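Local atomic coordinates of uncharacterized protein (Bacteroides eggerthii DSM 20697, PDB entry 4ECO), a protein that is of unknown function but, as a leucine-rich repeat protein, probably offers its curved solenoid surface for binding other proteins. Residues R155-D160 / S437-N442; N193-V198 / G214-V219; G551-R556 / I573-I578. One frame throughout, in Å; residues are numbered along the deposited sequence.

Interaction 1 (R155-D160 / S437-N442); sequences REDFSD and SINLSN
A buried contact, polar between Asp-157 and Asn-439 and one of packing between Arg-155 and Ser-437, forms where the loop between helices 144-149 and 160-168 meets strand 435-439 of the leucine-rich repeat solenoid. Ile-438 and Leu-440 fit the leucine positions of the repeat, while Ser-437, Asn-439 and Ser-441 fit the variable positions of the strand-lined, concave side. Asn-439 ND2 donates to Asp-157 OD2 at 2.8 Å with an N-H...O angle of 146°. The carboxylate oxygen lies near the amide plane and receives the bond on its anti lone pair, although the two planar groups stand 78° apart. The other end of the amide is fixed by the residues that follow the strand: Asn-439 OD1 accepts from Ser-441 N at 3.1 Å, forming an Asx turn, and also from Ser-441 OG. Two residues earlier on the strand, Ser-437 OG lies 3.5 Å from Arg-155 CG and 3.9 Å from Phe-158 CE2. Its hydrogen bond goes to Ser-461 of the neighbouring strand, so its contact with the loop is one of packing. Arg-155 lays its aliphatic part against Ser-437, while a bend at chi3 (-52°) turns the guanidinium to Lys-173 O and Asp-153. With its oxygen already committed to Ser-441, the Asn-439 amide is held with its N-H side turned to the loop, which suits an acidic partner such as Asp-157.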
ATOM      1  N   ARG A 155      -3.492   4.510  10.356  1.00 34.77           N
ATOM      2  CA  ARG A 155      -4.193   4.623  11.646  1.00 33.98           C
ATOM      3  C   ARG A 155      -4.282   3.240  12.352  1.00 41.12           C
ATOM      4  O   ARG A 155      -4.545   3.173  13.540  1.00 42.07           O
ATOM      5  CB  ARG A 155      -5.580   5.248  11.482  1.00 27.11           C
ATOM      6  CG  ARG A 155      -5.532   6.617  10.837  1.00 30.32           C
ATOM      7  CD  ARG A 155      -6.906   7.190  10.602  1.00 32.69           C
ATOM      8  NE  ARG A 155      -7.729   6.233   9.876  1.00 38.54           N
ATOM      9  CZ  ARG A 155      -9.053   6.270   9.819  1.00 50.73           C
ATOM     10  NH1 ARG A 155      -9.726   7.222  10.454  1.00 30.29           N
ATOM     11  NH2 ARG A 155      -9.719   5.332   9.154  1.00 35.17           N
ATOM     12  N   GLU A 156      -3.980   2.162  11.635  1.00 39.66           N
ATOM     13  CA  GLU A 156      -3.945   0.781  12.123  1.00 40.53           C
ATOM     14  C   GLU A 156      -3.043   0.652  13.378  1.00 45.07           C
ATOM     15  O   GLU A 156      -3.339  -0.124  14.292  1.00 46.24           O
ATOM     16  CB  GLU A 156      -3.435  -0.141  10.976  1.00 41.53           C
ATOM     17  CG  GLU A 156      -3.392  -1.628  11.285  1.00 54.49           C
ATOM     18  CD  GLU A 156      -4.665  -2.283  11.791  1.00 84.97           C
ATOM     19  OE1 GLU A 156      -5.767  -1.928  11.305  1.00 74.58           O
ATOM     20  OE2 GLU A 156      -4.548  -3.182  12.657  1.00 87.26           O
ATOM     21  N   ASP A 157      -1.971   1.437  13.419  1.00 41.34           N
ATOM     22  CA  ASP A 157      -0.989   1.439  14.496  1.00 41.57           C
ATOM     23  C   ASP A 157      -1.498   2.090  15.770  1.00 44.42           C
ATOM     24  O   ASP A 157      -0.781   2.053  16.785  1.00 46.44           O
ATOM     25  CB  ASP A 157       0.303   2.119  14.056  1.00 43.58           C
ATOM     26  CG  ASP A 157       1.114   1.231  13.154  1.00 51.51           C
ATOM     27  OD1 ASP A 157       1.095  -0.000  13.368  1.00 50.97           O
ATOM     28  OD2 ASP A 157       1.800   1.769  12.255  1.00 63.46           O
ATOM     29  N   PHE A 158      -2.725   2.650  15.740  1.00 36.11           N
ATOM     30  CA  PHE A 158      -3.350   3.169  16.940  1.00 34.33           C
ATOM     31  C   PHE A 158      -3.762   2.015  17.819  1.00 38.21           C
ATOM     32  O   PHE A 158      -4.089   0.944  17.308  1.00 36.52           O
ATOM     33  CB  PHE A 158      -4.559   4.029  16.601  1.00 35.09           C
ATOM     34  CG  PHE A 158      -4.220   5.423  16.189  1.00 36.16           C
ATOM     35  CD1 PHE A 158      -3.431   6.230  17.001  1.00 39.85           C
ATOM     36  CD2 PHE A 158      -4.806   5.989  15.069  1.00 38.08           C
ATOM     37  CE1 PHE A 158      -3.165   7.549  16.654  1.00 41.55           C
ATOM     38  CE2 PHE A 158      -4.551   7.312  14.723  1.00 41.85           C
ATOM     39  CZ  PHE A 158      -3.713   8.077  15.507  1.00 41.31           C
ATOM     40  N   SER A 159      -3.774   2.226  19.132  1.00 36.00           N
ATOM     41  CA  SER A 159      -4.162   1.191  20.080  1.00 35.60           C
ATOM     42  C   SER A 159      -5.624   0.818  19.889  1.00 42.51           C
ATOM     43  O   SER A 159      -6.417   1.609  19.356  1.00 42.25           O
ATOM     44  CB  SER A 159      -3.923   1.666  21.506  1.00 37.30           C
ATOM     45  OG  SER A 159      -4.804   2.716  21.868  1.00 41.97           O
ATOM     46  N   ASP A 160      -5.996  -0.377  20.372  1.00 39.62           N
ATOM     47  CA  ASP A 160      -7.365  -0.835  20.296  1.00 38.18           C
ATOM     48  C   ASP A 160      -8.270   0.180  20.945  1.00 41.90           C
ATOM     49  O   ASP A 160      -9.278   0.526  20.331  1.00 42.09           O
ATOM     50  CB  ASP A 160      -7.496  -2.220  20.920  1.00 39.47           C
ATOM     51  CG  ASP A 160      -6.908  -3.293  20.024  1.00 48.67           C
ATOM     52  OD1 ASP A 160      -6.970  -3.134  18.764  1.00 48.68           O
ATOM     53  OD2 ASP A 160      -6.378  -4.282  20.563  1.00 57.23           O
ATOM     54  N   SER A 437      -4.235  12.635   9.740  1.00 38.48           N
ATOM     55  CA  SER A 437      -3.565  11.732  10.678  1.00 37.71           C
ATOM     56  C   SER A 437      -2.062  11.593  10.403  1.00 41.81           C
ATOM     57  O   SER A 437      -1.653  11.414   9.260  1.00 42.40           O
ATOM     58  CB  SER A 437      -4.216  10.348  10.640  1.00 39.28           C
ATOM     59  OG  SER A 437      -3.724   9.469  11.640  1.00 38.15           O
ATOM     60  N   ILE A 438      -1.244  11.641  11.461  1.00 36.90           N
ATOM     61  CA  ILE A 438       0.199  11.482  11.296  1.00 36.17           C
ATOM     62  C   ILE A 438       0.644  10.322  12.198  1.00 40.23           C
ATOM     63  O   ILE A 438       0.290  10.247  13.375  1.00 38.10           O
ATOM     64  CB  ILE A 438       1.038  12.802  11.504  1.00 38.47           C
ATOM     65  CG1 ILE A 438       2.515  12.589  11.130  1.00 38.54           C
ATOM     66  CG2 ILE A 438       0.870  13.425  12.877  1.00 35.79           C
ATOM     67  CD1 ILE A 438       3.258  13.803  10.780  1.00 46.23           C
ATOM     68  N   ASN A 439       1.360   9.381  11.600  1.00 38.81           N
ATOM     69  CA  ASN A 439       1.866   8.226  12.321  1.00 37.53           C
ATOM     70  C   ASN A 439       3.348   8.412  12.497  1.00 38.49           C
ATOM     71  O   ASN A 439       4.111   8.239  11.546  1.00 39.10           O
ATOM     72  CB  ASN A 439       1.527   6.916  11.597  1.00 34.32           C
ATOM     73  CG  ASN A 439       1.887   5.673  12.387  1.00 45.69           C
ATOM     74  OD1 ASN A 439       2.655   5.690  13.360  1.00 33.75           O
ATOM     75  ND2 ASN A 439       1.338   4.552  11.970  1.00 34.79           N
ATOM     76  N   LEU A 440       3.744   8.813  13.697  1.00 32.56           N
ATOM     77  CA  LEU A 440       5.143   9.022  14.061  1.00 32.90           C
ATOM     78  C   LEU A 440       5.596   7.976  15.105  1.00 39.28           C
ATOM     79  O   LEU A 440       6.596   8.197  15.798  1.00 40.64           O
ATOM     80  CB  LEU A 440       5.348  10.448  14.587  1.00 32.98           C
ATOM     81  CG  LEU A 440       5.348  11.546  13.539  1.00 36.00           C
ATOM     82  CD1 LEU A 440       5.146  12.886  14.189  1.00 35.71           C
ATOM     83  CD2 LEU A 440       6.624  11.518  12.738  1.00 35.03           C
ATOM     84  N   SER A 441       4.866   6.832  15.207  1.00 35.28           N
ATOM     85  CA  SER A 441       5.201   5.760  16.161  1.00 35.83           C
ATOM     86  C   SER A 441       6.549   5.100  15.793  1.00 43.28           C
ATOM     87  O   SER A 441       6.994   5.209  14.654  1.00 45.16           O
ATOM     88  CB  SER A 441       4.084   4.711  16.254  1.00 35.74           C
ATOM     89  OG  SER A 441       3.779   4.104  15.009  1.00 35.48           O
ATOM     90  N   ASN A 442       7.207   4.456  16.760  1.00 39.71           N
ATOM     91  CA  ASN A 442       8.518   3.795  16.620  1.00 39.65           C
ATOM     92  C   ASN A 442       9.565   4.713  15.955  1.00 43.40           C
ATOM     93  O   ASN A 442      10.048   4.444  14.855  1.00 41.85           O
ATOM     94  CB  ASN A 442       8.421   2.465  15.873  1.00 38.94           C
ATOM     95  CG  ASN A 442       8.023   1.343  16.772  1.00 46.04           C
ATOM     96  OD1 ASN A 442       8.810   0.914  17.626  1.00 40.16           O
ATOM     97  ND2 ASN A 442       6.775   0.870  16.620  1.00 29.38           N
TER

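Interaction 2 (N193-V198 / G214-V219); sequences NNITFV and GNSPFV
Asn-193 OD1 is gripped by two donors: Ser-216 OG, 2.5 Å away, and Ile-195 N, 3.2 Å away. The first is very short, but at this resolution its length carries no weight. The second bond is nearly straight, at 168°, and closes an Asx turn over the start of strand 194-198. The nitrogen of the same amide reaches back to the end of strand 210-214, Asn-193 ND2 donating to Gly-214 O at 3.0 Å with the acceptor close to the amide plane. Replacement of Asn-193 by alanine would probably cost Gly-214 O and the Ser-216 hydroxyl this shared partner and leave the Asx turn unmade. This side chain lies about 5 Å from a bound sodium ion, whose site is made in part by Glu-117 and by Ser-192, the preceding residue. Strand 194-198 pairs in parallel with 96-97, consistent with the short second sheet of plant-type leucine-rich repeats, and the 214-219 loop runs alongside it on leaving a repeat strand. Pro-217 CD sits 3.2 Å from Ile-195 O. With CG set between the backbone N and the carbonyl carbon (chi1 43°), Phe-218 carries its ring along the flank of Ile-195, pointing the same way, and its CE2 lies 3.7 Å from Val-198 CG2. Ser-216 CB covers one face of this ring, over its centre. A water bridges the backbones between Thr-196 O and Val-219 N.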
ATOM      1  N   ASN A 193       4.221 -20.724 -14.352  1.00 40.48           N
ATOM      2  CA  ASN A 193       4.326 -21.291 -15.693  1.00 40.74           C
ATOM      3  C   ASN A 193       5.796 -21.546 -16.051  1.00 45.02           C
ATOM      4  O   ASN A 193       6.702 -21.086 -15.346  1.00 43.78           O
ATOM      5  CB  ASN A 193       3.693 -20.319 -16.711  1.00 38.42           C
ATOM      6  CG  ASN A 193       4.389 -18.973 -16.726  1.00 50.68           C
ATOM      7  OD1 ASN A 193       5.496 -18.822 -17.242  1.00 38.65           O
ATOM      8  ND2 ASN A 193       3.792 -17.985 -16.091  1.00 46.10           N
ATOM      9  N   ASN A 194       6.017 -22.202 -17.203  1.00 41.58           N
ATOM     10  CA  ASN A 194       7.343 -22.461 -17.714  1.00 41.10           C
ATOM     11  C   ASN A 194       7.482 -21.870 -19.146  1.00 43.73           C
ATOM     12  O   ASN A 194       7.959 -22.548 -20.058  1.00 43.40           O
ATOM     13  CB  ASN A 194       7.662 -23.943 -17.664  1.00 40.89           C
ATOM     14  CG  ASN A 194       9.141 -24.195 -17.651  1.00 73.62           C
ATOM     15  OD1 ASN A 194       9.813 -24.051 -16.616  1.00 67.21           O
ATOM     16  ND2 ASN A 194       9.683 -24.518 -18.818  1.00 70.31           N
ATOM     17  N   ILE A 195       7.052 -20.595 -19.330  1.00 38.84           N
ATOM     18  CA  ILE A 195       7.200 -19.889 -20.599  1.00 39.32           C
ATOM     19  C   ILE A 195       8.683 -19.488 -20.681  1.00 44.14           C
ATOM     20  O   ILE A 195       9.150 -18.719 -19.851  1.00 42.73           O
ATOM     21  CB  ILE A 195       6.228 -18.676 -20.754  1.00 42.43           C
ATOM     22  CG1 ILE A 195       4.736 -18.979 -20.452  1.00 42.46           C
ATOM     23  CG2 ILE A 195       6.421 -17.938 -22.076  1.00 43.11           C
ATOM     24  CD1 ILE A 195       4.122 -19.970 -21.268  1.00 52.29           C
ATOM     25  N   THR A 196       9.427 -20.034 -21.650  1.00 42.02           N
ATOM     26  CA  THR A 196      10.865 -19.794 -21.771  1.00 41.94           C
ATOM     27  C   THR A 196      11.210 -18.827 -22.902  1.00 46.08           C
ATOM     28  O   THR A 196      12.353 -18.389 -22.998  1.00 47.38           O
ATOM     29  CB  THR A 196      11.587 -21.134 -21.987  1.00 51.08           C
ATOM     30  OG1 THR A 196      11.024 -21.812 -23.122  1.00 58.12           O
ATOM     31  CG2 THR A 196      11.515 -22.034 -20.754  1.00 48.77           C
ATOM     32  N   PHE A 197      10.232 -18.478 -23.734  1.00 41.33           N
ATOM     33  CA  PHE A 197      10.438 -17.615 -24.886  1.00 41.64           C
ATOM     34  C   PHE A 197       9.120 -16.940 -25.286  1.00 44.18           C
ATOM     35  O   PHE A 197       8.046 -17.545 -25.166  1.00 43.20           O
ATOM     36  CB  PHE A 197      10.987 -18.476 -26.060  1.00 44.69           C
ATOM     37  CG  PHE A 197      11.565 -17.721 -27.221  1.00 47.77           C
ATOM     38  CD1 PHE A 197      10.749 -17.244 -28.236  1.00 51.47           C
ATOM     39  CD2 PHE A 197      12.931 -17.491 -27.307  1.00 52.06           C
ATOM     40  CE1 PHE A 197      11.280 -16.495 -29.285  1.00 53.13           C
ATOM     41  CE2 PHE A 197      13.463 -16.756 -28.366  1.00 55.99           C
ATOM     42  CZ  PHE A 197      12.633 -16.275 -29.355  1.00 53.60           C
ATOM     43  N   VAL A 198       9.205 -15.685 -25.757  1.00 40.33           N
ATOM     44  CA  VAL A 198       8.068 -14.920 -26.273  1.00 39.97           C
ATOM     45  C   VAL A 198       8.519 -14.347 -27.600  1.00 46.40           C
ATOM     46  O   VAL A 198       9.535 -13.642 -27.661  1.00 46.88           O
ATOM     47  CB  VAL A 198       7.454 -13.832 -25.344  1.00 41.94           C
ATOM     48  CG1 VAL A 198       6.132 -13.330 -25.917  1.00 41.70           C
ATOM     49  CG2 VAL A 198       7.228 -14.358 -23.940  1.00 40.38           C
ATOM     50  N   GLY A 214       4.146 -12.714 -16.101  1.00 35.61           N
ATOM     51  CA  GLY A 214       4.679 -12.899 -14.763  1.00 35.02           C
ATOM     52  C   GLY A 214       4.864 -14.330 -14.350  1.00 40.46           C
ATOM     53  O   GLY A 214       4.220 -15.230 -14.894  1.00 42.90           O
ATOM     54  N   ASN A 215       5.765 -14.536 -13.382  1.00 35.93           N
ATOM     55  CA  ASN A 215       6.124 -15.797 -12.714  1.00 34.24           C
ATOM     56  C   ASN A 215       6.672 -16.813 -13.741  1.00 35.42           C
ATOM     57  O   ASN A 215       6.450 -18.013 -13.617  1.00 33.75           O
ATOM     58  CB  ASN A 215       4.924 -16.331 -11.934  1.00 30.86           C
ATOM     59  CG  ASN A 215       4.169 -15.242 -11.206  1.00 43.21           C
ATOM     60  OD1 ASN A 215       4.659 -14.657 -10.247  1.00 41.28           O
ATOM     61  ND2 ASN A 215       3.012 -14.861 -11.718  1.00 35.57           N
ATOM     62  N   SER A 216       7.442 -16.295 -14.722  1.00 33.06           N
ATOM     63  CA  SER A 216       8.032 -17.029 -15.843  1.00 34.40           C
ATOM     64  C   SER A 216       9.523 -17.189 -15.696  1.00 40.80           C
ATOM     65  O   SER A 216      10.185 -16.283 -15.186  1.00 41.85           O
ATOM     66  CB  SER A 216       7.740 -16.313 -17.162  1.00 38.24           C
ATOM     67  OG  SER A 216       6.421 -16.542 -17.638  1.00 42.96           O
ATOM     68  N   PRO A 217      10.093 -18.302 -16.190  1.00 39.23           N
ATOM     69  CA  PRO A 217      11.541 -18.509 -16.031  1.00 39.93           C
ATOM     70  C   PRO A 217      12.385 -17.955 -17.177  1.00 44.66           C
ATOM     71  O   PRO A 217      13.603 -18.196 -17.191  1.00 44.19           O
ATOM     72  CB  PRO A 217      11.664 -20.029 -15.992  1.00 41.73           C
ATOM     73  CG  PRO A 217      10.515 -20.528 -16.784  1.00 45.88           C
ATOM     74  CD  PRO A 217       9.447 -19.488 -16.797  1.00 41.10           C
ATOM     75  N   PHE A 218      11.763 -17.225 -18.132  1.00 40.38           N
ATOM     76  CA  PHE A 218      12.510 -16.729 -19.290  1.00 40.95           C
ATOM     77  C   PHE A 218      13.537 -15.655 -18.902  1.00 45.94           C
ATOM     78  O   PHE A 218      13.458 -15.060 -17.827  1.00 45.01           O
ATOM     79  CB  PHE A 218      11.584 -16.196 -20.408  1.00 41.69           C
ATOM     80  CG  PHE A 218      10.404 -15.335 -20.008  1.00 41.08           C
ATOM     81  CD1 PHE A 218      10.544 -14.321 -19.059  1.00 41.17           C
ATOM     82  CD2 PHE A 218       9.183 -15.460 -20.662  1.00 42.00           C
ATOM     83  CE1 PHE A 218       9.469 -13.490 -18.735  1.00 40.88           C
ATOM     84  CE2 PHE A 218       8.107 -14.630 -20.324  1.00 43.80           C
ATOM     85  CZ  PHE A 218       8.259 -13.643 -19.366  1.00 39.99           C
ATOM     86  N   VAL A 219      14.519 -15.458 -19.787  1.00 44.00           N
ATOM     87  CA  VAL A 219      15.584 -14.460 -19.671  1.00 44.13           C
ATOM     88  C   VAL A 219      15.168 -13.243 -20.509  1.00 50.33           C
ATOM     89  O   VAL A 219      14.400 -13.393 -21.461  1.00 50.57           O
ATOM     90  CB  VAL A 219      16.986 -15.022 -20.058  1.00 46.55           C
ATOM     91  CG1 VAL A 219      17.470 -16.035 -19.028  1.00 44.55           C
ATOM     92  CG2 VAL A 219      16.988 -15.633 -21.456  1.00 46.88           C
TER
HETATM   93  O   HOH W   1      14.559 -17.757 -21.880  1.00 44.12           O

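Interaction 3 (G551-R556 / I573-I578); sequences GNRTLR and IGSNDI
Extended from CG to NE (chi2 -163°, chi3 178°), the side chain of Arg-553 reaches across to the 573-578 segment and brings its NH1 to the carbonyl of Asn-576. The bond from Arg-553 NH1 to Asn-576 O measures 2.7 Å, with the acceptor at the edge of the guanidinium and almost in its plane. Over one face of the same group stands Ser-575 OG, 3.9 Å from Arg-553 NH2; both are tied to Asp-596, which forms a salt bridge with the arginine and a hydrogen bond with the serine. The backbones meet directly where Asp-577 N donates to Leu-555 O at 2.9 Å. Beside this bond, Leu-555 and Ile-578 lie side by side and point the same way, CG of the leucine 3.8 Å from CD1 of the isoleucine. Arg-556 and Asp-577 also run alongside each other, touching through Arg-556 CG and Asp-577 CB at 3.8 Å. Their salt bridge is long, and the Asp-577 carboxylate has a second charged partner in Arg-579. A water accepts from Leu-555 N and donates to Asn-576 OD1, adding a further link between the segments. The Asn-576 amide is buried and amply satisfied: ND2 donates to Ile-573 O at 2.8 Å and is also bonded to Ile-543 O, while OD1 is bonded to Gln-546 N. Asn-597 repeats this pattern against Ile-573 and Ile-578, consistent with the asparagine ladder that helps tie successive coils of leucine-rich repeat solenoids together.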
ATOM      1  N   GLY A 551      11.768  -0.416  37.076  1.00 64.39           N
ATOM      2  CA  GLY A 551      10.651  -1.352  36.940  1.00 62.82           C
ATOM      3  C   GLY A 551       9.621  -1.324  38.052  1.00 65.30           C
ATOM      4  O   GLY A 551       8.856  -2.279  38.221  1.00 65.73           O
ATOM      5  N   ASN A 552       9.586  -0.232  38.813  1.00 59.86           N
ATOM      6  CA  ASN A 552       8.637  -0.066  39.894  1.00 59.41           C
ATOM      7  C   ASN A 552       7.326   0.477  39.339  1.00 62.17           C
ATOM      8  O   ASN A 552       7.333   1.250  38.375  1.00 60.98           O
ATOM      9  CB  ASN A 552       9.202   0.859  40.983  1.00 59.00           C
ATOM     10  CG  ASN A 552      10.537   0.438  41.563  1.00 73.77           C
ATOM     11  OD1 ASN A 552      11.320   1.285  41.997  1.00 69.79           O
ATOM     12  ND2 ASN A 552      10.855  -0.864  41.558  1.00 60.29           N
ATOM     13  N   ARG A 553       6.196   0.054  39.939  1.00 57.23           N
ATOM     14  CA  ARG A 553       4.856   0.491  39.552  1.00 54.84           C
ATOM     15  C   ARG A 553       4.631   1.862  40.151  1.00 58.48           C
ATOM     16  O   ARG A 553       4.420   1.993  41.371  1.00 60.01           O
ATOM     17  CB  ARG A 553       3.794  -0.519  40.006  1.00 52.32           C
ATOM     18  CG  ARG A 553       3.960  -1.892  39.392  1.00 50.33           C
ATOM     19  CD  ARG A 553       2.698  -2.675  39.549  1.00 54.94           C
ATOM     20  NE  ARG A 553       2.795  -3.996  38.930  1.00 60.25           N
ATOM     21  CZ  ARG A 553       1.755  -4.802  38.716  1.00 66.19           C
ATOM     22  NH1 ARG A 553       0.525  -4.420  39.052  1.00 49.53           N
ATOM     23  NH2 ARG A 553       1.938  -5.990  38.168  1.00 43.80           N
ATOM     24  N   THR A 554       4.754   2.892  39.299  1.00 52.45           N
ATOM     25  CA  THR A 554       4.684   4.307  39.684  1.00 51.44           C
ATOM     26  C   THR A 554       3.278   4.815  39.994  1.00 51.10           C
ATOM     27  O   THR A 554       3.169   5.644  40.890  1.00 51.58           O
ATOM     28  CB  THR A 554       5.278   5.193  38.580  1.00 59.37           C
ATOM     29  OG1 THR A 554       4.705   4.846  37.315  1.00 57.97           O
ATOM     30  CG2 THR A 554       6.797   5.113  38.506  1.00 54.81           C
ATOM     31  N   LEU A 555       2.217   4.360  39.271  1.00 44.47           N
ATOM     32  CA  LEU A 555       0.874   4.909  39.473  1.00 43.00           C
ATOM     33  C   LEU A 555       0.103   4.198  40.582  1.00 49.40           C
ATOM     34  O   LEU A 555      -0.362   3.065  40.428  1.00 49.45           O
ATOM     35  CB  LEU A 555       0.054   4.911  38.189  1.00 40.87           C
ATOM     36  CG  LEU A 555      -1.220   5.753  38.195  1.00 42.63           C
ATOM     37  CD1 LEU A 555      -0.916   7.240  38.374  1.00 42.44           C
ATOM     38  CD2 LEU A 555      -2.017   5.517  36.927  1.00 42.33           C
ATOM     39  N   ARG A 556      -0.057   4.930  41.696  1.00 47.09           N
ATOM     40  CA  ARG A 556      -0.746   4.478  42.899  1.00 48.20           C
ATOM     41  C   ARG A 556      -2.042   5.298  43.117  1.00 52.36           C
ATOM     42  O   ARG A 556      -2.934   4.846  43.850  1.00 50.87           O
ATOM     43  CB  ARG A 556       0.202   4.579  44.120  1.00 49.49           C
ATOM     44  CG  ARG A 556       1.405   3.625  44.001  1.00 59.56           C
ATOM     45  CD  ARG A 556       2.529   3.898  44.968  1.00 66.85           C
ATOM     46  NE  ARG A 556       2.205   3.398  46.299  1.00 86.65           N
ATOM     47  CZ  ARG A 556       2.797   3.804  47.417  1.00111.75           C
ATOM     48  NH1 ARG A 556       3.741   4.735  47.375  1.00103.82           N
ATOM     49  NH2 ARG A 556       2.430   3.301  48.590  1.00103.73           N
ATOM     50  N   ILE A 573      -6.863   1.144  33.424  1.00 39.87           N
ATOM     51  CA  ILE A 573      -5.913   1.522  34.487  1.00 39.46           C
ATOM     52  C   ILE A 573      -5.259   0.248  35.092  1.00 45.00           C
ATOM     53  O   ILE A 573      -4.646   0.300  36.154  1.00 46.46           O
ATOM     54  CB  ILE A 573      -6.650   2.402  35.549  1.00 42.31           C
ATOM     55  CG1 ILE A 573      -5.671   3.199  36.429  1.00 43.00           C
ATOM     56  CG2 ILE A 573      -7.748   1.646  36.338  1.00 41.68           C
ATOM     57  CD1 ILE A 573      -6.277   4.412  37.124  1.00 45.69           C
ATOM     58  N   GLY A 574      -5.358  -0.863  34.377  1.00 41.92           N
ATOM     59  CA  GLY A 574      -4.787  -2.125  34.810  1.00 43.34           C
ATOM     60  C   GLY A 574      -3.272  -2.159  34.870  1.00 50.62           C
ATOM     61  O   GLY A 574      -2.596  -1.341  34.237  1.00 50.96           O
ATOM     62  N   SER A 575      -2.735  -3.135  35.640  1.00 48.20           N
ATOM     63  CA  SER A 575      -1.314  -3.428  35.845  1.00 47.83           C
ATOM     64  C   SER A 575      -0.585  -2.184  36.380  1.00 51.85           C
ATOM     65  O   SER A 575       0.411  -1.731  35.822  1.00 51.87           O
ATOM     66  CB  SER A 575      -0.673  -3.964  34.566  1.00 50.37           C
ATOM     67  OG  SER A 575       0.563  -4.599  34.837  1.00 59.18           O
ATOM     68  N   ASN A 576      -1.113  -1.633  37.465  1.00 47.74           N
ATOM     69  CA  ASN A 576      -0.542  -0.491  38.177  1.00 47.85           C
ATOM     70  C   ASN A 576      -0.509  -0.862  39.660  1.00 54.43           C
ATOM     71  O   ASN A 576      -0.494  -2.057  39.986  1.00 54.64           O
ATOM     72  CB  ASN A 576      -1.343   0.814  37.902  1.00 40.99           C
ATOM     73  CG  ASN A 576      -1.113   1.429  36.543  1.00 55.28           C
ATOM     74  OD1 ASN A 576      -0.014   1.839  36.194  1.00 53.97           O
ATOM     75  ND2 ASN A 576      -2.162   1.585  35.772  1.00 42.94           N
ATOM     76  N   ASP A 577      -0.554   0.136  40.550  1.00 51.17           N
ATOM     77  CA  ASP A 577      -0.603  -0.098  41.976  1.00 52.98           C
ATOM     78  C   ASP A 577      -1.662   0.815  42.606  1.00 58.23           C
ATOM     79  O   ASP A 577      -1.437   1.412  43.664  1.00 59.22           O
ATOM     80  CB  ASP A 577       0.781   0.106  42.603  1.00 56.21           C
ATOM     81  CG  ASP A 577       0.951  -0.465  43.998  1.00 64.84           C
ATOM     82  OD1 ASP A 577       0.033  -1.198  44.465  1.00 64.55           O
ATOM     83  OD2 ASP A 577       2.009  -0.204  44.611  1.00 71.25           O
ATOM     84  N   ILE A 578      -2.846   0.880  41.966  1.00 53.42           N
ATOM     85  CA  ILE A 578      -3.956   1.703  42.423  1.00 53.22           C
ATOM     86  C   ILE A 578      -4.402   1.182  43.793  1.00 59.42           C
ATOM     87  O   ILE A 578      -4.440  -0.027  44.020  1.00 60.65           O
ATOM     88  CB  ILE A 578      -5.125   1.777  41.389  1.00 54.80           C
ATOM     89  CG1 ILE A 578      -4.633   2.237  39.995  1.00 53.43           C
ATOM     90  CG2 ILE A 578      -6.306   2.649  41.887  1.00 55.49           C
ATOM     91  CD1 ILE A 578      -3.817   3.578  39.901  1.00 54.18           C
TER
HETATM   92  O   HOH W   2       1.922   1.563  37.970  1.00 48.57           O

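Interactions 1 and 2 are about 42 Å apart between centres, interactions 1 and 3 about 25 Å, and interactions 2 and 3 about 61 Å, on opposite sides of the chain's centre. Along the sequence, both segments of interaction 2 fall between those of interaction 1, and interaction 3 follows. Interactions 2 and 3 are local, joining segments 16 and 17 residues apart near the early and late ends of the run of parallel repeat strands. Interaction 1 bridges 277 residues, placing a segment from between strands 109-111 and 210-214 against strand 435-439. The two short-range contacts join neighbouring parts of the solenoid, while interaction 1 lays a distant segment against its concave side.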